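PDB 1V0C: Aac(6')-ib from Escherichia coli, which probably transfers the acetyl group of acetyl-CoA to the 6'-amino group of aminoglycosides such as kanamycin B, giving resistance to these antibiotics. Local coordinates for residues 103-108 against 179-184; 115-120 against 150-155. The protein carries 2 engineered substitutions. All blocks are in the same frame, centred on the assembly; numbering follows the deposited sequence. Where two conformers were deposited one is given.

Contact 1: residues 103-108 against 179-184; sequences DGWWEE and TTPDGP. Engineered in segment 103-108: Trp105 (natural residue Arg). Engineered in segment 179-184: Asp182 (natural residue Tyr). With KNC (kanamycin c), chain C.
Pro181 turns its CB-CG-CD edge to one face of the indole of Trp105, an engineered residue (naturally Arg). Its CD stands 3.5 Å from the centroid of the six-membered ring and only 11° off the ring normal, a CH-pi contact over the face. Pro181 sits at the tip of a beta hairpin of the GNAT fold, where a type I turn from Thr180 to Gly183 joins strands 173-180 and 183-191; the irregular 103-108 loop packs against this tip. On the opposite face of the Trp105 ring lies the central deoxystreptamine ring of kanamycin C, whose C7 is 3.5 Å above the plane, toward the rim, so the indole is sandwiched between proline and antibiotic. Asp182, also engineered (naturally Tyr), meets the edge of the indole: its OD2 is 3.6 Å from Trp105 CH2, with the carboxylate turned almost perpendicular to the ring. Thr180 CB comes up obliquely against CZ3. Its methyl CG2 reaches Trp106 CH2 at 3.9 Å, while the other end of that indole brings NE1 close to the antibiotic's N3, near the ring plane; Tyr96 lies nearly parallel to Trp106. Asp103 grips the 3-amino sugar, its OD2 accepting from both O14 and N4 of kanamycin C. Gly104 suits the next position because a CB there would jam against the carbonyl O of Asp103 and crowd Pro181 CG; without one, Pro181 CG packs 3.6 Å from Gly104 C. To the backbone bonds that pair Thr180 with Gly183 across the turn, the Thr180 hydroxyl adds another. Its OG1 stands between backbone N and carbonyl carbon (chi1 79°) and donates to Gly183 O at 2.9 Å, in the carbonyl plane, and the same oxygen also receives Thr180 N.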
loop_
_atom_site.group_PDB
_atom_site.type_symbol
_atom_site.label_atom_id
_atom_site.label_comp_id
_atom_site.label_asym_id
_atom_site.label_seq_id
_atom_site.Cartn_x
_atom_site.Cartn_y
_atom_site.Cartn_z
ATOM N N ASP A 103 4.421 17.796 -0.797
ATOM C CA ASP A 103 5.820 17.391 -1.129
ATOM C C ASP A 103 6.068 16.929 -2.579
ATOM O O ASP A 103 6.900 16.045 -2.801
ATOM C CB ASP A 103 6.361 16.292 -0.180
ATOM C CG ASP A 103 5.896 16.445 1.270
ATOM O OD1 ASP A 103 5.947 17.580 1.819
ATOM O OD2 ASP A 103 5.504 15.402 1.864
ATOM N N GLY A 104 5.388 17.518 -3.556
ATOM C CA GLY A 104 5.553 17.123 -4.973
ATOM C C GLY A 104 4.737 15.905 -5.402
ATOM O O GLY A 104 4.744 15.514 -6.589
ATOM N N TRP A 105 4.021 15.311 -4.444
ATOM C CA TRP A 105 3.197 14.117 -4.685
ATOM C C TRP A 105 1.818 14.401 -5.300
ATOM O O TRP A 105 1.044 15.218 -4.777
ATOM C CB TRP A 105 3.027 13.343 -3.388
ATOM C CG TRP A 105 4.267 12.671 -2.936
ATOM C CD1 TRP A 105 5.127 13.097 -1.955
ATOM C CD2 TRP A 105 4.801 11.441 -3.433
ATOM N NE1 TRP A 105 6.163 12.203 -1.820
ATOM C CE2 TRP A 105 5.985 11.174 -2.707
ATOM C CE3 TRP A 105 4.398 10.539 -4.429
ATOM C CZ2 TRP A 105 6.775 10.041 -2.949
ATOM C CZ3 TRP A 105 5.164 9.420 -4.662
ATOM C CH2 TRP A 105 6.350 9.180 -3.931
ATOM N N TRP A 106 1.525 13.731 -6.416
ATOM C CA TRP A 106 0.165 13.718 -7.036
ATOM C C TRP A 106 -0.400 15.107 -7.319
ATOM O O TRP A 106 -1.583 15.361 -7.129
ATOM C CB TRP A 106 -0.816 12.833 -6.214
ATOM C CG TRP A 106 -0.124 11.578 -5.836
ATOM C CD1 TRP A 106 0.197 11.156 -4.569
ATOM C CD2 TRP A 106 0.461 10.627 -6.737
ATOM N NE1 TRP A 106 0.927 9.988 -4.626
ATOM C CE2 TRP A 106 1.108 9.638 -5.941
ATOM C CE3 TRP A 106 0.502 10.508 -8.142
ATOM C CZ2 TRP A 106 1.776 8.541 -6.501
ATOM C CZ3 TRP A 106 1.171 9.416 -8.696
ATOM C CH2 TRP A 106 1.800 8.450 -7.872
ATOM N N GLU A 107 0.453 16.000 -7.817
ATOM C CA GLU A 107 0.046 17.406 -8.042
ATOM C C GLU A 107 -0.996 17.638 -9.134
ATOM O O GLU A 107 -1.653 18.672 -9.135
ATOM C CB GLU A 107 1.264 18.278 -8.288
ATOM C CG GLU A 107 2.141 18.401 -7.068
ATOM C CD GLU A 107 3.309 19.317 -7.312
ATOM O OE1 GLU A 107 3.647 19.554 -8.503
ATOM O OE2 GLU A 107 3.880 19.801 -6.314
ATOM N N GLU A 108 -1.152 16.686 -10.050
ATOM C CA GLU A 108 -2.179 16.794 -11.087
ATOM C C GLU A 108 -3.526 16.182 -10.668
ATOM O O GLU A 108 -4.490 16.240 -11.425
ATOM C CB GLU A 108 -1.713 16.114 -12.379
ATOM C CG GLU A 108 -0.406 16.661 -12.972
ATOM C CD GLU A 108 0.135 15.773 -14.109
ATOM O OE1 GLU A 108 1.378 15.807 -14.340
ATOM O OE2 GLU A 108 -0.669 15.030 -14.760
ATOM N N THR A 179 6.325 10.660 -13.189
ATOM C CA THR A 179 7.457 11.043 -12.367
ATOM C C THR A 179 6.928 11.398 -10.995
ATOM O O THR A 179 5.953 12.139 -10.882
ATOM C CB THR A 179 8.191 12.280 -12.923
ATOM O OG1 THR A 179 8.491 12.060 -14.301
ATOM C CG2 THR A 179 9.515 12.495 -12.166
ATOM N N THR A 180 7.552 10.846 -9.958
ATOM C CA THR A 180 7.171 11.162 -8.580
ATOM C C THR A 180 8.417 11.669 -7.844
ATOM O O THR A 180 9.515 11.608 -8.394
ATOM C CB THR A 180 6.602 9.931 -7.822
ATOM O OG1 THR A 180 7.681 9.079 -7.392
ATOM C CG2 THR A 180 5.583 9.138 -8.666
ATOM N N PRO A 181 8.256 12.189 -6.612
ATOM C CA PRO A 181 9.453 12.492 -5.805
ATOM C C PRO A 181 10.365 11.290 -5.522
ATOM O O PRO A 181 11.538 11.490 -5.253
ATOM C CB PRO A 181 8.872 13.059 -4.497
ATOM C CG PRO A 181 7.483 13.582 -4.908
ATOM C CD PRO A 181 7.007 12.571 -5.917
ATOM N N ASP A 182 9.846 10.069 -5.549
ATOM C CA ASP A 182 10.699 8.877 -5.492
ATOM C C ASP A 182 11.182 8.369 -6.892
ATOM O O ASP A 182 11.508 7.167 -7.031
ATOM C CB ASP A 182 9.982 7.706 -4.781
ATOM C CG ASP A 182 9.794 7.908 -3.257
ATOM O OD1 ASP A 182 10.412 8.823 -2.653
ATOM O OD2 ASP A 182 9.006 7.110 -2.675
ATOM N N GLY A 183 11.194 9.219 -7.929
ATOM C CA GLY A 183 11.611 8.765 -9.280
ATOM C C GLY A 183 10.433 8.306 -10.146
ATOM O O GLY A 183 9.288 8.372 -9.696
ATOM N N PRO A 184 10.690 7.847 -11.403
ATOM C CA PRO A 184 9.558 7.362 -12.233
ATOM C C PRO A 184 8.857 6.193 -11.580
ATOM O O PRO A 184 9.489 5.429 -10.865
ATOM C CB PRO A 184 10.212 6.888 -13.546
ATOM C CG PRO A 184 11.697 6.870 -13.272
ATOM C CD PRO A 184 11.978 7.785 -12.110
HETATM C C2 KNC C . 7.613 4.317 0.912
HETATM C C3 KNC C . 8.695 4.011 -0.164
HETATM C C4 KNC C . 8.368 2.696 -0.880
HETATM C C5 KNC C . 6.945 2.801 -1.412
HETATM C C6 KNC C . 6.597 1.435 -1.746
HETATM C C7 KNC C . 3.226 8.325 -1.827
HETATM C C8 KNC C . 3.415 8.101 -0.317
HETATM C C9 KNC C . 4.690 7.280 -0.023
HETATM C C10 KNC C . 4.779 5.978 -0.867
HETATM C C11 KNC C . 4.522 6.207 -2.406
HETATM C C12 KNC C . 3.194 6.982 -2.606
HETATM C C13 KNC C . 3.062 9.677 1.524
HETATM C C14 KNC C . 2.548 11.130 1.629
HETATM C C15 KNC C . 3.713 12.131 1.539
HETATM C C16 KNC C . 4.796 11.828 2.592
HETATM C C17 KNC C . 5.269 10.360 2.492
HETATM C C18 KNC C . 6.401 10.068 3.538
HETATM N N2 KNC C . 4.581 4.923 -3.176
HETATM N N3 KNC C . 2.046 9.221 -2.075
HETATM N N4 KNC C . 3.252 13.512 1.710
HETATM C C1 KNC C . 6.179 4.343 0.303
HETATM O O5 KNC C . 5.939 3.149 -0.415
HETATM O O7 KNC C . 10.047 3.999 0.351
HETATM O O8 KNC C . 9.248 2.457 -1.993
HETATM O O9 KNC C . 6.062 5.436 -0.629
HETATM O O1 KNC C . 5.377 1.514 -2.480
HETATM O O10 KNC C . 4.768 6.957 1.382
HETATM O O11 KNC C . 3.591 9.419 0.180
HETATM O O12 KNC C . 4.092 9.432 2.559
HETATM O O13 KNC C . 1.595 11.386 0.599
HETATM O O14 KNC C . 5.896 12.722 2.366
HETATM O O15 KNC C . 6.070 8.927 4.356
HETATM N N6 KNC C . 7.857 5.623 1.510
#

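Contact 2: residues 115-120 against 150-155. With KNC (kanamycin c), chain C.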
loop_
_atom_site.group_PDB
_atom_site.type_symbol
_atom_site.label_atom_id
_atom_site.label_comp_id
_atom_site.label_asym_id
_atom_site.label_seq_id
_atom_site.Cartn_x
_atom_site.Cartn_y
_atom_site.Cartn_z
ATOM N N ARG A 115 -7.671 7.084 -3.802
ATOM C CA ARG A 115 -6.808 6.573 -2.753
ATOM C C ARG A 115 -5.637 5.823 -3.356
ATOM O O ARG A 115 -5.812 5.068 -4.297
ATOM C CB ARG A 115 -7.567 5.623 -1.816
ATOM C CG ARG A 115 -8.789 6.255 -1.103
ATOM C CD ARG A 115 -8.418 7.238 0.049
ATOM N NE ARG A 115 -9.649 7.872 0.559
ATOM C CZ ARG A 115 -10.220 8.941 0.002
ATOM N NH1 ARG A 115 -9.660 9.523 -1.060
ATOM N NH2 ARG A 115 -11.348 9.430 0.502
ATOM N N GLY A 116 -4.448 6.029 -2.808
ATOM C CA GLY A 116 -3.306 5.208 -3.187
ATOM C C GLY A 116 -2.972 4.207 -2.094
ATOM O O GLY A 116 -3.376 4.387 -0.945
ATOM N N ILE A 117 -2.275 3.136 -2.480
ATOM C CA ILE A 117 -1.802 2.098 -1.553
ATOM C C ILE A 117 -0.318 1.748 -1.750
ATOM O O ILE A 117 0.244 1.859 -2.875
ATOM C CB ILE A 117 -2.654 0.810 -1.628
ATOM C CG1 ILE A 117 -2.588 0.191 -3.036
ATOM C CG2 ILE A 117 -4.119 1.104 -1.221
ATOM C CD1 ILE A 117 -3.187 -1.219 -3.107
ATOM N N ASP A 118 0.304 1.360 -0.635
ATOM C CA ASP A 118 1.647 0.781 -0.572
ATOM C C ASP A 118 1.597 -0.356 0.440
ATOM O O ASP A 118 0.828 -0.299 1.391
ATOM C CB ASP A 118 2.674 1.805 -0.066
ATOM C CG ASP A 118 2.676 3.076 -0.866
ATOM O OD1 ASP A 118 3.236 3.058 -1.975
ATOM O OD2 ASP A 118 2.151 4.106 -0.370
ATOM N N GLN A 119 2.393 -1.397 0.246
ATOM C CA GLN A 119 2.388 -2.493 1.197
ATOM C C GLN A 119 3.665 -3.324 1.120
ATOM O O GLN A 119 4.422 -3.213 0.159
ATOM C CB GLN A 119 1.122 -3.368 1.069
ATOM C CG GLN A 119 1.053 -4.264 -0.171
ATOM C CD GLN A 119 1.106 -3.468 -1.467
ATOM O OE1 GLN A 119 0.295 -2.534 -1.697
ATOM N NE2 GLN A 119 2.055 -3.835 -2.336
ATOM N N LEU A 120 3.891 -4.137 2.143
ATOM C CA LEU A 120 5.029 -5.041 2.178
ATOM C C LEU A 120 4.637 -6.286 2.982
ATOM O O LEU A 120 3.767 -6.222 3.850
ATOM C CB LEU A 120 6.249 -4.348 2.822
ATOM C CG LEU A 120 6.168 -3.887 4.297
ATOM C CD1 LEU A 120 6.714 -4.952 5.285
ATOM C CD2 LEU A 120 6.866 -2.548 4.520
ATOM N N THR A 150 -13.335 6.646 -5.235
ATOM C CA THR A 150 -13.724 6.466 -6.635
ATOM C C THR A 150 -12.792 5.529 -7.381
ATOM O O THR A 150 -13.215 4.880 -8.342
ATOM C CB THR A 150 -13.737 7.794 -7.385
ATOM O OG1 THR A 150 -12.480 8.446 -7.166
ATOM C CG2 THR A 150 -14.922 8.690 -6.922
ATOM N N LYS A 151 -11.535 5.464 -6.926
ATOM C CA LYS A 151 -10.455 4.794 -7.668
ATOM C C LYS A 151 -9.255 4.602 -6.760
ATOM O O LYS A 151 -8.928 5.455 -5.929
ATOM C CB LYS A 151 -10.070 5.628 -8.903
ATOM C CG LYS A 151 -8.884 5.126 -9.760
ATOM C CD LYS A 151 -8.749 6.003 -11.032
ATOM C CE LYS A 151 -7.920 7.260 -10.749
ATOM N NZ LYS A 151 -7.803 8.203 -11.913
ATOM N N ILE A 152 -8.624 3.446 -6.889
ATOM C CA ILE A 152 -7.418 3.193 -6.124
ATOM C C ILE A 152 -6.233 3.256 -7.085
ATOM O O ILE A 152 -6.300 2.750 -8.200
ATOM C CB ILE A 152 -7.509 1.865 -5.324
ATOM C CG1 ILE A 152 -8.738 1.914 -4.399
ATOM C CG2 ILE A 152 -6.251 1.651 -4.481
ATOM C CD1 ILE A 152 -9.209 0.591 -3.917
ATOM N N GLN A 153 -5.163 3.909 -6.649
ATOM C CA GLN A 153 -3.948 3.993 -7.466
ATOM C C GLN A 153 -2.816 3.337 -6.702
ATOM O O GLN A 153 -2.893 3.159 -5.480
ATOM C CB GLN A 153 -3.586 5.446 -7.764
ATOM C CG GLN A 153 -3.157 6.241 -6.531
ATOM C CD GLN A 153 -2.720 7.652 -6.867
ATOM O OE1 GLN A 153 -3.330 8.330 -7.703
ATOM N NE2 GLN A 153 -1.653 8.104 -6.228
ATOM N N THR A 154 -1.784 2.939 -7.438
ATOM C CA THR A 154 -0.510 2.523 -6.826
ATOM C C THR A 154 0.634 2.862 -7.785
ATOM O O THR A 154 0.407 3.093 -8.969
ATOM C CB THR A 154 -0.534 1.043 -6.355
ATOM O OG1 THR A 154 0.618 0.783 -5.550
ATOM C CG2 THR A 154 -0.588 0.059 -7.526
ATOM N N ASP A 155 1.858 2.930 -7.266
ATOM C CA ASP A 155 2.961 3.475 -8.060
ATOM C C ASP A 155 4.270 2.711 -7.831
ATOM O O ASP A 155 5.229 3.315 -7.420
ATOM C CB ASP A 155 3.183 4.949 -7.706
ATOM C CG ASP A 155 3.590 5.145 -6.265
ATOM O OD1 ASP A 155 3.221 4.313 -5.400
ATOM O OD2 ASP A 155 4.283 6.140 -5.988
HETATM C C2 KNC C . 7.613 4.317 0.912
HETATM C C3 KNC C . 8.695 4.011 -0.164
HETATM C C4 KNC C . 8.368 2.696 -0.880
HETATM C C5 KNC C . 6.945 2.801 -1.412
HETATM C C6 KNC C . 6.597 1.435 -1.746
HETATM C C7 KNC C . 3.226 8.325 -1.827
HETATM C C8 KNC C . 3.415 8.101 -0.317
HETATM C C9 KNC C . 4.690 7.280 -0.023
HETATM C C10 KNC C . 4.779 5.978 -0.867
HETATM C C11 KNC C . 4.522 6.207 -2.406
HETATM C C12 KNC C . 3.194 6.982 -2.606
HETATM C C13 KNC C . 3.062 9.677 1.524
HETATM C C14 KNC C . 2.548 11.130 1.629
HETATM C C15 KNC C . 3.713 12.131 1.539
HETATM C C16 KNC C . 4.796 11.828 2.592
HETATM C C17 KNC C . 5.269 10.360 2.492
HETATM C C18 KNC C . 6.401 10.068 3.538
HETATM N N2 KNC C . 4.581 4.923 -3.176
HETATM N N3 KNC C . 2.046 9.221 -2.075
HETATM N N4 KNC C . 3.252 13.512 1.710
HETATM C C1 KNC C . 6.179 4.343 0.303
HETATM O O5 KNC C . 5.939 3.149 -0.415
HETATM O O7 KNC C . 10.047 3.999 0.351
HETATM O O8 KNC C . 9.248 2.457 -1.993
HETATM O O9 KNC C . 6.062 5.436 -0.629
HETATM O O1 KNC C . 5.377 1.514 -2.480
HETATM O O10 KNC C . 4.768 6.957 1.382
HETATM O O11 KNC C . 3.591 9.419 0.180
HETATM O O12 KNC C . 4.092 9.432 2.559
HETATM O O13 KNC C . 1.595 11.386 0.599
HETATM O O14 KNC C . 5.896 12.722 2.366
HETATM O O15 KNC C . 6.070 8.927 4.356
HETATM N N6 KNC C . 7.857 5.623 1.510
HETATM O O HOH W 1 0.822 4.397 -4.222
#
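The carboxylates of Asp118 and Asp155, their planes about 58° apart, converge on one amine of kanamycin C. Over one face of the Asp118 carboxylate lies the antibiotic's ring oxygen O5, and on that same side, less far from the plane, O1 and N2 both donate to OD1, at 2.7 Å and 2.6 Å. Asp155 presents both oxygens to N2, OD1 at 2.7 Å and OD2 by a weak bond. The two OD1 atoms are 3.6 Å apart, with the amine N2 bonded to both. Gln94 NE2 is hydrogen-bonded to Asp118 OD2. A water donates to both Asp155 OD1 and Ile117 O, taking up the widening gap between the strands. This is the parallel strand pair of the GNAT beta-alpha-beta unit, crossing through helix 131-144; the strands part toward their C-terminal ends, where acetyl-CoA approaches Thr154. Before the split, Arg115 N donates to Lys151 O, Gln153 N to Arg115 O at 2.7 Å, and Ile117 N to Gln153 O. Beyond it a side chain replaces the backbone donor: Thr154 OG1, swung opposite its backbone N (chi1 -169°), donates to Ile117 O at 2.9 Å. The branched side chains of Ile117 and Ile152 fill the face under helix 131-144, meeting through their CG2 methyls. On the other face Gly116 leaves room for Gln153 CG, 3.5 Å from its CA, and the extended glutamine carries its amide to the hydroxyls of Tyr187 through OE1 and Tyr96 through NE2.

In the fold
Contacts 1 and 2, their centres 14 Å apart, form adjoining parts of one antibiotic site. They meet where Trp106 CE2 packs 3.2 Å from Gln153 NE2 and where the engineered Trp105 brings CZ3 to 3.6 Å from Asp155 OD2. The antibiotic spans them: contact 1 holds its 3-amino sugar and one side of the central ring, contact 2 the central ring's other amine, N2, and O1 of the second sugar. O1 is the 6'-hydroxyl of kanamycin C, where kanamycin B has the amine that is probably acetylated. Acetyl-CoA lies about 3 Å from the Thr154 side chain and about 8 Å from that of Trp106. Neighbouring strands 151-154 and 183-191 link the two contacts through the sheet.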